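Local atomic coordinates of salicylate 5-hydroxylase, large oxygenase component (PDB entry 7C8Z), a protein that hydroxylates salicylate at its 5-position to give gentisate, as the large, iron- and [2Fe-2S]-containing oxygenase component of a multicomponent enzyme system. Residues A[216-227]-A[351-362]. Residues are numbered along the deposited sequence; the frame is centred on the assembly and turned at random.
Sequences KLKILGYRRQRI and SFDFVWTHFGFE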
ATOM      1  N   LYS A 216      -0.076 -23.439  36.094  1.00 48.75           N
ATOM      2  CA  LYS A 216      -0.872 -22.406  35.451  1.00 51.78           C
ATOM      3  C   LYS A 216       0.042 -21.279  34.989  1.00 60.97           C
ATOM      4  O   LYS A 216       0.943 -20.854  35.717  1.00 75.95           O
ATOM      5  CB  LYS A 216      -1.958 -21.876  36.391  1.00 47.50           C
ATOM      6  CG  LYS A 216      -3.387 -22.166  35.908  1.00 66.74           C
ATOM      7  CD  LYS A 216      -3.913 -21.067  34.970  1.00 71.20           C
ATOM      8  CE  LYS A 216      -5.207 -21.481  34.255  1.00 63.04           C
ATOM      9  NZ  LYS A 216      -5.922 -20.328  33.623  1.00 49.86           N
ATOM     10  N   LEU A 217      -0.183 -20.808  33.769  1.00 49.09           N
ATOM     11  CA  LEU A 217       0.691 -19.831  33.139  1.00 44.91           C
ATOM     12  C   LEU A 217       0.155 -18.420  33.351  1.00 45.42           C
ATOM     13  O   LEU A 217      -1.046 -18.216  33.550  1.00 47.65           O
ATOM     14  CB  LEU A 217       0.824 -20.111  31.640  1.00 34.90           C
ATOM     15  CG  LEU A 217       0.814 -21.587  31.241  1.00 45.51           C
ATOM     16  CD1 LEU A 217       0.755 -21.741  29.731  1.00 46.45           C
ATOM     17  CD2 LEU A 217       2.032 -22.303  31.803  1.00 53.61           C
ATOM     18  N   LYS A 218       1.070 -17.450  33.347  1.00 45.00           N
ATOM     19  CA  LYS A 218       0.729 -16.030  33.376  1.00 47.00           C
ATOM     20  C   LYS A 218       1.255 -15.406  32.090  1.00 45.46           C
ATOM     21  O   LYS A 218       2.444 -15.529  31.779  1.00 47.81           O
ATOM     22  CB  LYS A 218       1.304 -15.328  34.611  1.00 42.63           C
ATOM     23  CG  LYS A 218       2.775 -15.598  34.885  1.00 56.67           C
ATOM     24  CD  LYS A 218       3.212 -14.992  36.213  1.00 61.91           C
ATOM     25  CE  LYS A 218       3.377 -13.484  36.110  1.00 68.77           C
ATOM     26  NZ  LYS A 218       4.086 -12.916  37.292  1.00 68.29           N
ATOM     27  N   ILE A 219       0.369 -14.750  31.344  1.00 41.41           N
ATOM     28  CA  ILE A 219       0.738 -14.150  30.064  1.00 44.78           C
ATOM     29  C   ILE A 219       1.605 -12.919  30.295  1.00 48.46           C
ATOM     30  O   ILE A 219       1.193 -11.967  30.970  1.00 43.64           O
ATOM     31  CB  ILE A 219      -0.509 -13.800  29.245  1.00 30.28           C
ATOM     32  CG1 ILE A 219      -1.406 -15.027  29.108  1.00 28.70           C
ATOM     33  CG2 ILE A 219      -0.115 -13.276  27.876  1.00 28.81           C
ATOM     34  CD1 ILE A 219      -0.720 -16.202  28.464  1.00 39.67           C
ATOM     35  N   LEU A 220       2.798 -12.915  29.700  1.00 47.23           N
ATOM     36  CA  LEU A 220       3.651 -11.738  29.759  1.00 41.30           C
ATOM     37  C   LEU A 220       3.338 -10.754  28.639  1.00 43.85           C
ATOM     38  O   LEU A 220       3.348  -9.539  28.869  1.00 38.02           O
ATOM     39  CB  LEU A 220       5.128 -12.141  29.697  1.00 48.56           C
ATOM     40  CG  LEU A 220       5.666 -13.026  30.827  1.00 42.16           C
ATOM     41  CD1 LEU A 220       7.156 -13.280  30.651  1.00 30.71           C
ATOM     42  CD2 LEU A 220       5.378 -12.414  32.190  1.00 38.73           C
ATOM     43  N   GLY A 221       3.040 -11.238  27.440  1.00 49.93           N
ATOM     44  CA  GLY A 221       2.617 -10.312  26.404  1.00 30.48           C
ATOM     45  C   GLY A 221       2.731 -10.879  25.004  1.00 28.80           C
ATOM     46  O   GLY A 221       3.061 -12.048  24.795  1.00 37.89           O
ATOM     47  N   TYR A 222       2.422 -10.011  24.038  1.00 23.26           N
ATOM     48  CA  TYR A 222       2.394 -10.368  22.626  1.00 25.91           C
ATOM     49  C   TYR A 222       3.355  -9.517  21.812  1.00 35.94           C
ATOM     50  O   TYR A 222       3.502  -8.315  22.055  1.00 38.31           O
ATOM     51  CB  TYR A 222       0.996 -10.212  22.034  1.00 31.80           C
ATOM     52  CG  TYR A 222      -0.045 -11.002  22.764  1.00 26.41           C
ATOM     53  CD1 TYR A 222      -0.245 -12.343  22.484  1.00 28.56           C
ATOM     54  CD2 TYR A 222      -0.822 -10.412  23.743  1.00 32.15           C
ATOM     55  CE1 TYR A 222      -1.200 -13.068  23.157  1.00 43.33           C
ATOM     56  CE2 TYR A 222      -1.776 -11.129  24.421  1.00 40.51           C
ATOM     57  CZ  TYR A 222      -1.961 -12.454  24.124  1.00 27.64           C
ATOM     58  OH  TYR A 222      -2.914 -13.162  24.802  1.00 40.09           O
ATOM     59  N   ARG A 223       3.981 -10.157  20.829  1.00 32.18           N
ATOM     60  CA  ARG A 223       4.715  -9.482  19.773  1.00 18.44           C
ATOM     61  C   ARG A 223       4.223 -10.019  18.438  1.00 30.64           C
ATOM     62  O   ARG A 223       3.796 -11.168  18.341  1.00 42.38           O
ATOM     63  CB  ARG A 223       6.219  -9.693  19.922  1.00 18.90           C
ATOM     64  CG  ARG A 223       6.795  -9.071  21.186  1.00 31.99           C
ATOM     65  CD  ARG A 223       8.057  -9.783  21.622  1.00 25.22           C
ATOM     66  NE  ARG A 223       8.809  -9.026  22.613  1.00 22.18           N
ATOM     67  CZ  ARG A 223      10.029  -9.359  23.026  1.00 27.27           C
ATOM     68  NH1 ARG A 223      10.626 -10.433  22.529  1.00 30.09           N
ATOM     69  NH2 ARG A 223      10.655  -8.618  23.930  1.00 37.90           N
ATOM     70  N   ARG A 224       4.248  -9.180  17.408  1.00 18.22           N
ATOM     71  CA  ARG A 224       3.661  -9.574  16.134  1.00 32.70           C
ATOM     72  C   ARG A 224       4.529  -9.086  14.988  1.00 26.71           C
ATOM     73  O   ARG A 224       5.030  -7.959  15.013  1.00 23.31           O
ATOM     74  CB  ARG A 224       2.234  -9.021  15.969  1.00 37.03           C
ATOM     75  CG  ARG A 224       1.320  -9.227  17.174  1.00 40.40           C
ATOM     76  CD  ARG A 224      -0.044  -8.581  16.970  1.00 31.19           C
ATOM     77  NE  ARG A 224      -1.070  -9.601  16.806  1.00 33.95           N
ATOM     78  CZ  ARG A 224      -1.820 -10.064  17.798  1.00 31.85           C
ATOM     79  NH1 ARG A 224      -1.666  -9.586  19.025  1.00 31.98           N
ATOM     80  NH2 ARG A 224      -2.718 -11.007  17.564  1.00 33.35           N
ATOM     81  N   GLN A 225       4.686  -9.933  13.973  1.00 37.53           N
ATOM     82  CA  GLN A 225       5.456  -9.529  12.806  1.00 33.92           C
ATOM     83  C   GLN A 225       4.880 -10.154  11.545  1.00 29.99           C
ATOM     84  O   GLN A 225       4.482 -11.318  11.541  1.00 42.61           O
ATOM     85  CB  GLN A 225       6.928  -9.919  12.960  1.00 25.78           C
ATOM     86  CG  GLN A 225       7.152 -11.373  13.309  1.00 36.20           C
ATOM     87  CD  GLN A 225       8.626 -11.707  13.439  1.00 41.34           C
ATOM     88  OE1 GLN A 225       9.027 -12.492  14.302  1.00 33.88           O
ATOM     89  NE2 GLN A 225       9.446 -11.103  12.582  1.00 34.03           N
ATOM     90  N   ARG A 226       4.860  -9.378  10.474  1.00 29.38           N
ATOM     91  CA  ARG A 226       4.452  -9.862   9.161  1.00 27.93           C
ATOM     92  C   ARG A 226       5.724 -10.138   8.370  1.00 45.91           C
ATOM     93  O   ARG A 226       6.490  -9.212   8.078  1.00 35.58           O
ATOM     94  CB  ARG A 226       3.568  -8.834   8.457  1.00 23.67           C
ATOM     95  CG  ARG A 226       3.183  -9.189   7.033  1.00 30.16           C
ATOM     96  CD  ARG A 226       1.854  -8.547   6.675  1.00 41.44           C
ATOM     97  NE  ARG A 226       0.811  -8.946   7.615  1.00 47.62           N
ATOM     98  CZ  ARG A 226      -0.205  -8.172   7.973  1.00 37.48           C
ATOM     99  NH1 ARG A 226      -0.315  -6.952   7.473  1.00 36.40           N
ATOM    100  NH2 ARG A 226      -1.106  -8.615   8.837  1.00 44.18           N
ATOM    101  N   ILE A 227       5.963 -11.404   8.047  1.00 46.01           N
ATOM    102  CA  ILE A 227       7.170 -11.829   7.345  1.00 36.50           C
ATOM    103  C   ILE A 227       6.770 -12.201   5.922  1.00 28.74           C
ATOM    104  O   ILE A 227       5.994 -13.146   5.729  1.00 37.76           O
ATOM    105  CB  ILE A 227       7.855 -13.009   8.055  1.00 32.96           C
ATOM    106  CG1 ILE A 227       8.075 -12.682   9.532  1.00 31.83           C
ATOM    107  CG2 ILE A 227       9.185 -13.331   7.390  1.00 29.58           C
ATOM    108  CD1 ILE A 227       8.749 -13.780  10.305  1.00 29.29           C
ATOM    109  N   SER A 351       3.605 -14.789   2.096  1.00 27.11           N
ATOM    110  CA  SER A 351       3.646 -14.024   3.337  1.00 42.91           C
ATOM    111  C   SER A 351       2.996 -14.820   4.457  1.00 38.06           C
ATOM    112  O   SER A 351       2.154 -15.690   4.220  1.00 45.84           O
ATOM    113  CB  SER A 351       2.950 -12.668   3.189  1.00 52.42           C
ATOM    114  OG  SER A 351       2.810 -12.040   4.452  1.00 60.60           O
ATOM    115  N   PHE A 352       3.390 -14.500   5.687  1.00 27.91           N
ATOM    116  CA  PHE A 352       2.723 -15.070   6.847  1.00 30.01           C
ATOM    117  C   PHE A 352       2.907 -14.139   8.033  1.00 32.79           C
ATOM    118  O   PHE A 352       3.941 -13.480   8.172  1.00 33.38           O
ATOM    119  CB  PHE A 352       3.238 -16.480   7.182  1.00 30.99           C
ATOM    120  CG  PHE A 352       4.638 -16.517   7.746  1.00 33.71           C
ATOM    121  CD1 PHE A 352       5.740 -16.610   6.904  1.00 38.11           C
ATOM    122  CD2 PHE A 352       4.852 -16.492   9.120  1.00 25.11           C
ATOM    123  CE1 PHE A 352       7.028 -16.659   7.419  1.00 28.80           C
ATOM    124  CE2 PHE A 352       6.134 -16.539   9.642  1.00 24.74           C
ATOM    125  CZ  PHE A 352       7.225 -16.622   8.790  1.00 25.01           C
ATOM    126  N   ASP A 353       1.885 -14.092   8.884  1.00 34.76           N
ATOM    127  CA  ASP A 353       1.963 -13.397  10.156  1.00 28.51           C
ATOM    128  C   ASP A 353       2.496 -14.343  11.227  1.00 33.12           C
ATOM    129  O   ASP A 353       2.290 -15.560  11.175  1.00 34.39           O
ATOM    130  CB  ASP A 353       0.592 -12.856  10.567  1.00 31.25           C
ATOM    131  CG  ASP A 353       0.127 -11.693   9.692  1.00 46.85           C
ATOM    132  OD1 ASP A 353       0.946 -11.128   8.933  1.00 38.47           O
ATOM    133  OD2 ASP A 353      -1.069 -11.340   9.772  1.00 51.92           O
ATOM    134  N   PHE A 354       3.182 -13.766  12.205  1.00 23.39           N
ATOM    135  CA  PHE A 354       3.912 -14.527  13.210  1.00 26.63           C
ATOM    136  C   PHE A 354       3.655 -13.851  14.546  1.00 37.90           C
ATOM    137  O   PHE A 354       4.071 -12.703  14.754  1.00 29.94           O
ATOM    138  CB  PHE A 354       5.404 -14.572  12.893  1.00 26.24           C
ATOM    139  CG  PHE A 354       6.116 -15.776  13.445  1.00 32.32           C
ATOM    140  CD1 PHE A 354       5.581 -17.047  13.299  1.00 27.24           C
ATOM    141  CD2 PHE A 354       7.335 -15.635  14.087  1.00 24.10           C
ATOM    142  CE1 PHE A 354       6.243 -18.157  13.799  1.00 27.75           C
ATOM    143  CE2 PHE A 354       8.001 -16.736  14.588  1.00 40.53           C
ATOM    144  CZ  PHE A 354       7.457 -18.002  14.439  1.00 33.70           C
ATOM    145  N   VAL A 355       2.959 -14.552  15.434  1.00 37.51           N
ATOM    146  CA  VAL A 355       2.523 -13.993  16.706  1.00 26.35           C
ATOM    147  C   VAL A 355       3.252 -14.707  17.833  1.00 29.68           C
ATOM    148  O   VAL A 355       3.071 -15.912  18.035  1.00 35.39           O
ATOM    149  CB  VAL A 355       1.004 -14.110  16.878  1.00 25.25           C
ATOM    150  CG1 VAL A 355       0.580 -13.510  18.211  1.00 23.83           C
ATOM    151  CG2 VAL A 355       0.302 -13.427  15.715  1.00 28.37           C
ATOM    152  N   TRP A 356       4.070 -13.963  18.567  1.00 34.20           N
ATOM    153  CA  TRP A 356       4.773 -14.474  19.732  1.00 26.39           C
ATOM    154  C   TRP A 356       3.924 -14.185  20.962  1.00 31.27           C
ATOM    155  O   TRP A 356       3.620 -13.021  21.248  1.00 31.87           O
ATOM    156  CB  TRP A 356       6.144 -13.815  19.890  1.00 33.95           C
ATOM    157  CG  TRP A 356       7.035 -13.812  18.673  1.00 41.56           C
ATOM    158  CD1 TRP A 356       6.754 -13.291  17.440  1.00 32.51           C
ATOM    159  CD2 TRP A 356       8.373 -14.318  18.596  1.00 38.44           C
ATOM    160  NE1 TRP A 356       7.828 -13.457  16.598  1.00 28.66           N
ATOM    161  CE2 TRP A 356       8.835 -14.087  17.284  1.00 30.61           C
ATOM    162  CE3 TRP A 356       9.222 -14.954  19.508  1.00 33.01           C
ATOM    163  CZ2 TRP A 356      10.105 -14.474  16.861  1.00 26.95           C
ATOM    164  CZ3 TRP A 356      10.485 -15.332  19.086  1.00 32.82           C
ATOM    165  CH2 TRP A 356      10.912 -15.092  17.775  1.00 32.59           C
ATOM    166  N   THR A 357       3.530 -15.237  21.671  1.00 38.31           N
ATOM    167  CA  THR A 357       2.909 -15.134  22.989  1.00 30.11           C
ATOM    168  C   THR A 357       3.973 -15.547  23.998  1.00 41.78           C
ATOM    169  O   THR A 357       4.301 -16.734  24.119  1.00 42.18           O
ATOM    170  CB  THR A 357       1.673 -16.023  23.094  1.00 27.86           C
ATOM    171  OG1 THR A 357       0.868 -15.870  21.919  1.00 32.81           O
ATOM    172  CG2 THR A 357       0.855 -15.655  24.322  1.00 27.23           C
ATOM    173  N   HIS A 358       4.544 -14.561  24.688  1.00 26.53           N
ATOM    174  CA  HIS A 358       5.531 -14.816  25.728  1.00 33.54           C
ATOM    175  C   HIS A 358       4.814 -15.001  27.055  1.00 34.29           C
ATOM    176  O   HIS A 358       3.984 -14.157  27.436  1.00 31.74           O
ATOM    177  CB  HIS A 358       6.526 -13.661  25.832  1.00 36.63           C
ATOM    178  CG  HIS A 358       7.468 -13.563  24.677  1.00 42.78           C
ATOM    179  ND1 HIS A 358       8.806 -13.878  24.781  1.00 46.72           N
ATOM    180  CD2 HIS A 358       7.270 -13.179  23.393  1.00 50.55           C
ATOM    181  CE1 HIS A 358       9.391 -13.694  23.610  1.00 61.43           C
ATOM    182  NE2 HIS A 358       8.481 -13.269  22.750  1.00 56.26           N
ATOM    183  N   PHE A 359       5.157 -16.076  27.774  1.00 46.97           N
ATOM    184  CA  PHE A 359       4.465 -16.359  29.026  1.00 50.52           C
ATOM    185  C   PHE A 359       5.446 -16.851  30.079  1.00 50.03           C
ATOM    186  O   PHE A 359       6.561 -17.278  29.775  1.00 46.08           O
ATOM    187  CB  PHE A 359       3.342 -17.392  28.837  1.00 39.40           C
ATOM    188  CG  PHE A 359       3.812 -18.721  28.306  1.00 47.59           C
ATOM    189  CD1 PHE A 359       3.996 -18.916  26.945  1.00 50.62           C
ATOM    190  CD2 PHE A 359       4.049 -19.783  29.166  1.00 44.43           C
ATOM    191  CE1 PHE A 359       4.417 -20.137  26.456  1.00 41.77           C
ATOM    192  CE2 PHE A 359       4.471 -21.007  28.683  1.00 38.21           C
ATOM    193  CZ  PHE A 359       4.651 -21.183  27.326  1.00 47.37           C
ATOM    194  N   GLY A 360       5.008 -16.764  31.332  1.00 44.65           N
ATOM    195  CA  GLY A 360       5.713 -17.329  32.463  1.00 41.02           C
ATOM    196  C   GLY A 360       4.790 -18.242  33.242  1.00 52.88           C
ATOM    197  O   GLY A 360       3.702 -18.573  32.760  1.00 45.69           O
ATOM    198  N   PHE A 361       5.201 -18.663  34.433  1.00 67.35           N
ATOM    199  CA  PHE A 361       4.408 -19.563  35.257  1.00 53.05           C
ATOM    200  C   PHE A 361       3.907 -18.832  36.494  1.00 57.05           C
ATOM    201  O   PHE A 361       4.474 -17.821  36.919  1.00 55.06           O
ATOM    202  CB  PHE A 361       5.224 -20.794  35.662  1.00 45.11           C
ATOM    203  CG  PHE A 361       5.919 -21.457  34.511  1.00 42.65           C
ATOM    204  CD1 PHE A 361       5.239 -22.344  33.692  1.00 37.60           C
ATOM    205  CD2 PHE A 361       7.247 -21.179  34.235  1.00 44.79           C
ATOM    206  CE1 PHE A 361       5.867 -22.947  32.629  1.00 41.16           C
ATOM    207  CE2 PHE A 361       7.884 -21.782  33.171  1.00 57.76           C
ATOM    208  CZ  PHE A 361       7.194 -22.667  32.366  1.00 54.65           C
ATOM    209  N   GLU A 362       2.819 -19.356  37.064  1.00 67.97           N
ATOM    210  CA  GLU A 362       2.205 -18.702  38.216  1.00 75.63           C
ATOM    211  C   GLU A 362       3.144 -18.656  39.416  1.00 65.19           C
ATOM    212  O   GLU A 362       3.111 -17.688  40.184  1.00 57.99           O
ATOM    213  CB  GLU A 362       0.886 -19.392  38.579  1.00 88.24           C
ATOM    214  CG  GLU A 362      -0.184 -18.438  39.118  1.00 94.54           C
ATOM    215  CD  GLU A 362      -0.917 -17.677  38.018  1.00 99.11           C
ATOM    216  OE1 GLU A 362      -0.557 -16.507  37.756  1.00 97.01           O
ATOM    217  OE2 GLU A 362      -1.856 -18.245  37.418  1.00 97.75           O
TER
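Arg226 meets Asp353 side-on across a non-hydrogen-bonded pair of two antiparallel strands, 217-227 and 352-361. Arg226 NE reaches Asp353 OD1 on its syn lone pair at 2.6 Å, and Arg226 NH2 reaches Asp353 OD2 at 2.9 Å. These two bonds satisfy both acid oxygens, with the planes 24° apart. CG of Arg226 stands anti to the backbone N (chi1 175°) and the chain bends at chi3, which brings NE alongside the acid; NH1 forms a salt bridge to an acidic side chain of a neighbouring subunit, whose backbone also accepts from NH2.

On the other face, Gln225 accepts from Trp356: indole NE1 lies 2.8 Å from the amide OE1, on a lone pair, giving the buried indole N-H an acceptor. Glutamine suits the site because its chain, extended beyond CG, spans diagonally to the tryptophan. Next to it, CB of Ile227 lies 4.0 Å from the ring centroid of Phe352, a CH-pi contact over the face. Arg223 passes beside His358, but its guanidinium is held by Ala376 O and by the backbone of another neighbouring chain.

Lys218 with Gly360, Arg223 with Trp356, Gln225 with Phe354 and Ile227 with Phe352 satisfy each other's N-H and C=O. Between Ile219 and Gly221 the register shifts by one, a classic beta bulge: His358 O accepts from both Leu220 N (2.8 Å) and Gly221 N (3.1 Å), while Gly221 O takes His358 N. Glycine readily adopts the phi of 162° here, where a CB would probably crowd Leu220 O.

The side chain of Trp356 is about 8 Å from the bound iron. Strand 217-227 is outermost within this chain, yet Arg224 and Gln225 pair in parallel with a strand of the chain holding Arg223, extending the antiparallel sheet characteristic of the catalytic domain of ring-hydroxylating oxygenase alpha subunits.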